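Local coordinates for protein citrate synthase (Metallosphaera sedula, PDB 6ABX) that probably catalyses the condensation of oxaloacetate with acetyl-CoA and water to give citrate and CoA, a step of the tricarboxylic acid cycle, at residues 73-76 with 77-80; 93-96 with 97-100. One frame throughout, in Å; residues are numbered along the deposited sequence.

How the interactions relate
Following the chain from the N terminus, interaction 1 comes first: the loop that leaves helix 58-69 turns into helix 76-85, and residues 73-76 close on 77-80 in the first turn of that helix. Interaction 2 lies wholly within the next helix, 91-105, where residues 93-96 bond to 97-100. The two follow in series, neither nested nor crossed, with their centres about 12 Å apart. They meet where CD1 of Ile78 packs 3.7 Å from the backbone O of Thr98, joining helices 76-85 and 91-105. Both contacts also lean on helix 112-134, and both reach the second subunit of the dimer.

Interaction 1: residues 73-76 with 77-80; sequences SISE and DIST
Ser75 is the N-cap of the helix that opens at residue 76, and its side chain accepts the capping bond from Ile78: N of Ile78 lies 3.2 Å from OG of Ser75, with an N-H...O angle of 147°. The rotation about CA-CB sets OG between the backbone N and the carbonyl carbon (chi1 67°), which places it within bonding distance of the N-H of Ile78. With an alanine in place of Ser75, the N-H of Ile78 is likely to keep only its weak bond to the carbonyl of residue 75, and Glu105 of helix 91-105 would probably lose the hydroxyl bonded to its OE1.

Backbone bonds continue the turn. N of Ser79 reaches O of Ser75 at 2.9 Å, while N of Thr80 bonds O of Glu76 at 2.8 Å. The hydroxyls of Ser79 and Thr80 also come near the latter oxygen.

Two waters bridge the turn, both at OG of Ser79. One donates to O of Ile74, 2.8 Å away; the other donates to OE1 of Glu76 and also bonds OG1 of Thr80, so that it joins the bent glutamate chain to the threonine hydroxyl, OE1 of Glu76 lying 3.9 Å from OG1 of Thr80.

Apolar contact comes from Ile74, whose CD1 lies 3.9 Å from CB of Ser79 and 4.2 Å from CG2 of Ile78. CG1 of Ile78 in turn passes 3.4 Å from OG of Ser75.

The turn packs on two helices of its own chain: Ile78 on Met101 and Glu105 of helix 91-105, and Ile74 on Lys122, Thr125 and Ile126 of helix 112-134. Asp77 forms a salt bridge with Arg84 of the second subunit, placing the start of helix 76-85 at the dimer interface.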
ATOM      1  N   SER A  73       4.802  11.296 -20.770  1.00 12.98           N
ATOM      2  CA  SER A  73       6.265  11.369 -20.592  1.00 13.47           C
ATOM      3  C   SER A  73       6.627  11.101 -19.146  1.00 14.03           C
ATOM      4  O   SER A  73       5.868  11.524 -18.254  1.00 15.82           O
ATOM      5  CB  SER A  73       6.844  12.739 -20.949  1.00 15.42           C
ATOM      6  OG  SER A  73       6.692  12.939 -22.306  1.00 22.97           O
ATOM      7  N   ILE A  74       7.781  10.470 -18.951  1.00 13.49           N
ATOM      8  CA  ILE A  74       8.289  10.240 -17.612  1.00 14.45           C
ATOM      9  C   ILE A  74       9.543  11.086 -17.373  1.00 14.76           C
ATOM     10  O   ILE A  74      10.315  11.389 -18.307  1.00 13.78           O
ATOM     11  CB  ILE A  74       8.523   8.742 -17.373  1.00 15.02           C
ATOM     12  CG1 ILE A  74       9.456   8.134 -18.421  1.00 14.07           C
ATOM     13  CG2 ILE A  74       7.196   8.004 -17.306  1.00 15.55           C
ATOM     14  CD1 ILE A  74       9.813   6.663 -18.167  1.00 15.84           C
ATOM     15  N   SER A  75       9.790  11.348 -16.099  1.00 15.14           N
ATOM     16  CA  SER A  75      10.937  12.170 -15.693  1.00 15.85           C
ATOM     17  C   SER A  75      12.244  11.464 -15.991  1.00 17.90           C
ATOM     18  O   SER A  75      12.320  10.243 -16.115  1.00 15.65           O
ATOM     19  CB  SER A  75      10.855  12.555 -14.245  1.00 15.88           C
ATOM     20  OG  SER A  75      10.996  11.423 -13.385  1.00 15.87           O
ATOM     21  N   GLU A  76      13.304  12.279 -16.110  1.00 20.67           N
ATOM     22  CA  GLU A  76      14.635  11.710 -16.288  1.00 21.81           C
ATOM     23  C   GLU A  76      15.016  10.771 -15.128  1.00 19.65           C
ATOM     24  O   GLU A  76      15.643   9.698 -15.377  1.00 18.92           O
ATOM     25  CB  GLU A  76      15.663  12.846 -16.441  1.00 27.19           C
ATOM     26  CG  GLU A  76      15.792  13.282 -17.877  1.00 37.56           C
ATOM     27  CD  GLU A  76      16.548  12.311 -18.769  1.00 45.95           C
ATOM     28  OE1 GLU A  76      17.386  11.547 -18.236  1.00 61.52           O
ATOM     29  OE2 GLU A  76      16.318  12.337 -19.997  1.00 59.90           O
ATOM     30  N   ASP A  77      14.667  11.147 -13.891  1.00 18.91           N
ATOM     31  CA  ASP A  77      14.969  10.366 -12.709  1.00 22.53           C
ATOM     32  C   ASP A  77      14.334   8.976 -12.851  1.00 18.83           C
ATOM     33  O   ASP A  77      14.939   7.924 -12.536  1.00 18.33           O
ATOM     34  CB  ASP A  77      14.484  11.054 -11.442  1.00 25.17           C
ATOM     35  CG  ASP A  77      15.497  12.053 -10.902  1.00 32.89           C
ATOM     36  OD1 ASP A  77      16.474  12.368 -11.646  1.00 34.94           O
ATOM     37  OD2 ASP A  77      15.298  12.503  -9.755  1.00 42.67           O
ATOM     38  N   ILE A  78      13.090   8.966 -13.351  1.00 16.57           N
ATOM     39  CA  ILE A  78      12.317   7.707 -13.422  1.00 15.09           C
ATOM     40  C   ILE A  78      12.874   6.866 -14.565  1.00 15.39           C
ATOM     41  O   ILE A  78      13.103   5.710 -14.367  1.00 13.86           O
ATOM     42  CB  ILE A  78      10.797   7.943 -13.506  1.00 14.70           C
ATOM     43  CG1 ILE A  78      10.288   8.363 -12.123  1.00 15.45           C
ATOM     44  CG2 ILE A  78      10.054   6.725 -14.014  1.00 14.90           C
ATOM     45  CD1 ILE A  78       8.860   8.831 -12.094  1.00 17.12           C
ATOM     46  N   SER A  79      13.119   7.494 -15.723  1.00 16.39           N
ATOM     47  CA  SER A  79      13.601   6.735 -16.835  1.00 15.78           C
ATOM     48  C   SER A  79      14.979   6.168 -16.523  1.00 16.23           C
ATOM     49  O   SER A  79      15.235   5.036 -16.919  1.00 15.61           O
ATOM     50  CB  SER A  79      13.582   7.461 -18.163  1.00 18.30           C
ATOM     51  OG  SER A  79      14.354   8.650 -18.118  1.00 19.99           O
ATOM     52  N   THR A  80      15.869   6.962 -15.902  1.00 16.05           N
ATOM     53  CA  THR A  80      17.191   6.441 -15.535  1.00 16.80           C
ATOM     54  C   THR A  80      17.064   5.248 -14.573  1.00 15.24           C
ATOM     55  O   THR A  80      17.752   4.245 -14.746  1.00 15.39           O
ATOM     56  CB  THR A  80      18.147   7.514 -15.000  1.00 18.64           C
ATOM     57  OG1 THR A  80      18.350   8.381 -16.117  1.00 19.53           O
ATOM     58  CG2 THR A  80      19.456   6.929 -14.513  1.00 20.04           C
TER
HETATM   59  O   HOH W   1      12.862  10.617 -19.283  1.00 24.20           O
HETATM   60  O   HOH W   2      17.101   8.420 -18.725  1.00 23.19           O

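Interaction 2: residues 93-96 with 97-100; sequences DILR and TTVS
Thr97 turns its hydroxyl back onto the preceding turn, donating from OG1 to O of Asp93 at 2.8 Å. The backbone N of Thr97 bonds the same oxygen, O of Asp93, at 3.0 Å, and the two donors approach from opposite faces of the carbonyl plane. With OG1 beside its own backbone N (chi1 -51°), both donors of the threonine point back along the helix. The other backbone bonds run on in the same i to i+4 pattern, N of Val99 reaching O of Leu95 at 3.0 Å. OG1 of Thr98 lies close to the carbonyls of both Ile94 and Leu95.

Among charged groups, NH1 of Arg96 bridges to OD1 of Asp93 at 3.0 Å, with CA of Asp93 lying 4.0 Å above the centre of one face of the guanidinium; Lys210 also bridges to this carboxylate. Leu95 and Val99 lie side by side, CD1 of Leu95 to CG2 of Val99 at 4.2 Å, and both pack on Ile206 of helix 198-209.

OG1 of Thr97 and NE of Arg96 each bond OG of Ser100 of the second subunit, and the pairing is reciprocal. Such buried helix-against-helix packing across the subunit interface is characteristic of the mainly helical citrate synthase dimer.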
ATOM      1  N   ASP A  93       8.233  -4.590  -8.548  1.00 11.75           N
ATOM      2  CA  ASP A  93       9.047  -3.764  -7.681  1.00 12.65           C
ATOM      3  C   ASP A  93       9.450  -2.482  -8.395  1.00 11.34           C
ATOM      4  O   ASP A  93       9.485  -1.436  -7.789  1.00 12.28           O
ATOM      5  CB  ASP A  93      10.315  -4.473  -7.184  1.00 13.53           C
ATOM      6  CG  ASP A  93      10.016  -5.674  -6.275  1.00 17.14           C
ATOM      7  OD1 ASP A  93       8.834  -5.875  -5.924  1.00 17.74           O
ATOM      8  OD2 ASP A  93      10.979  -6.445  -5.944  1.00 18.29           O
ATOM      9  N   ILE A  94       9.775  -2.572  -9.696  1.00 11.74           N
ATOM     10  CA  ILE A  94      10.142  -1.404 -10.439  1.00 11.11           C
ATOM     11  C   ILE A  94       8.932  -0.468 -10.524  1.00 11.65           C
ATOM     12  O   ILE A  94       9.039   0.687 -10.301  1.00 11.19           O
ATOM     13  CB  ILE A  94      10.670  -1.778 -11.832  1.00 12.00           C
ATOM     14  CG1 ILE A  94      11.968  -2.580 -11.727  1.00 12.47           C
ATOM     15  CG2 ILE A  94      10.871  -0.520 -12.663  1.00 12.60           C
ATOM     16  CD1 ILE A  94      12.440  -3.151 -13.061  1.00 13.35           C
ATOM     17  N   LEU A  95       7.763  -1.028 -10.842  1.00 11.94           N
ATOM     18  CA  LEU A  95       6.579  -0.200 -10.984  1.00 12.64           C
ATOM     19  C   LEU A  95       6.187   0.419  -9.630  1.00 12.18           C
ATOM     20  O   LEU A  95       5.853   1.608  -9.588  1.00 13.04           O
ATOM     21  CB  LEU A  95       5.427  -1.059 -11.510  1.00 12.86           C
ATOM     22  CG  LEU A  95       4.172  -0.247 -11.849  1.00 13.84           C
ATOM     23  CD1 LEU A  95       4.452   0.685 -13.005  1.00 15.29           C
ATOM     24  CD2 LEU A  95       2.968  -1.149 -12.134  1.00 14.80           C
ATOM     25  N   ARG A  96       6.287  -0.373  -8.536  1.00 12.59           N
ATOM     26  CA  ARG A  96       6.003   0.138  -7.165  1.00 12.35           C
ATOM     27  C   ARG A  96       6.891   1.369  -6.930  1.00 12.66           C
ATOM     28  O   ARG A  96       6.442   2.452  -6.474  1.00 11.72           O
ATOM     29  CB  ARG A  96       6.228  -0.963  -6.135  1.00 12.62           C
ATOM     30  CG  ARG A  96       5.858  -0.634  -4.692  1.00 13.72           C
ATOM     31  CD  ARG A  96       6.353  -1.769  -3.806  1.00 14.39           C
ATOM     32  NE  ARG A  96       7.802  -1.933  -3.776  1.00 14.08           N
ATOM     33  CZ  ARG A  96       8.473  -3.057  -3.751  1.00 15.94           C
ATOM     34  NH1 ARG A  96       7.837  -4.213  -3.621  1.00 18.98           N
ATOM     35  NH2 ARG A  96       9.801  -3.040  -3.772  1.00 13.88           N
ATOM     36  N   THR A  97       8.188   1.217  -7.213  1.00 11.70           N
ATOM     37  CA  THR A  97       9.173   2.260  -6.917  1.00 12.81           C
ATOM     38  C   THR A  97       8.974   3.506  -7.796  1.00 14.12           C
ATOM     39  O   THR A  97       8.989   4.664  -7.294  1.00 13.49           O
ATOM     40  CB  THR A  97      10.607   1.751  -7.048  1.00 13.50           C
ATOM     41  OG1 THR A  97      10.733   0.545  -6.292  1.00 14.25           O
ATOM     42  CG2 THR A  97      11.562   2.836  -6.594  1.00 15.42           C
ATOM     43  N   THR A  98       8.665   3.316  -9.092  1.00 13.57           N
ATOM     44  CA  THR A  98       8.506   4.465  -9.998  1.00 13.59           C
ATOM     45  C   THR A  98       7.203   5.232  -9.753  1.00 13.43           C
ATOM     46  O   THR A  98       7.217   6.437  -9.857  1.00 13.02           O
ATOM     47  CB  THR A  98       8.693   4.073 -11.476  1.00 14.45           C
ATOM     48  OG1 THR A  98       7.755   3.048 -11.786  1.00 17.39           O
ATOM     49  CG2 THR A  98      10.080   3.541 -11.753  1.00 17.49           C
ATOM     50  N   VAL A  99       6.079   4.576  -9.426  1.00 12.83           N
ATOM     51  CA  VAL A  99       4.888   5.289  -9.036  1.00 13.64           C
ATOM     52  C   VAL A  99       5.114   6.039  -7.723  1.00 13.22           C
ATOM     53  O   VAL A  99       4.614   7.153  -7.556  1.00 13.97           O
ATOM     54  CB  VAL A  99       3.648   4.365  -9.016  1.00 15.24           C
ATOM     55  CG1 VAL A  99       2.388   5.089  -8.529  1.00 15.59           C
ATOM     56  CG2 VAL A  99       3.416   3.745 -10.390  1.00 16.00           C
ATOM     57  N   SER A 100       5.899   5.460  -6.807  1.00 13.92           N
ATOM     58  CA  SER A 100       6.291   6.160  -5.577  1.00 12.66           C
ATOM     59  C   SER A 100       7.069   7.437  -5.912  1.00 11.78           C
ATOM     60  O   SER A 100       6.804   8.507  -5.359  1.00 13.37           O
ATOM     61  CB  SER A 100       7.045   5.241  -4.658  1.00 13.36           C
ATOM     62  OG  SER A 100       7.330   5.890  -3.400  1.00 12.93           O
TER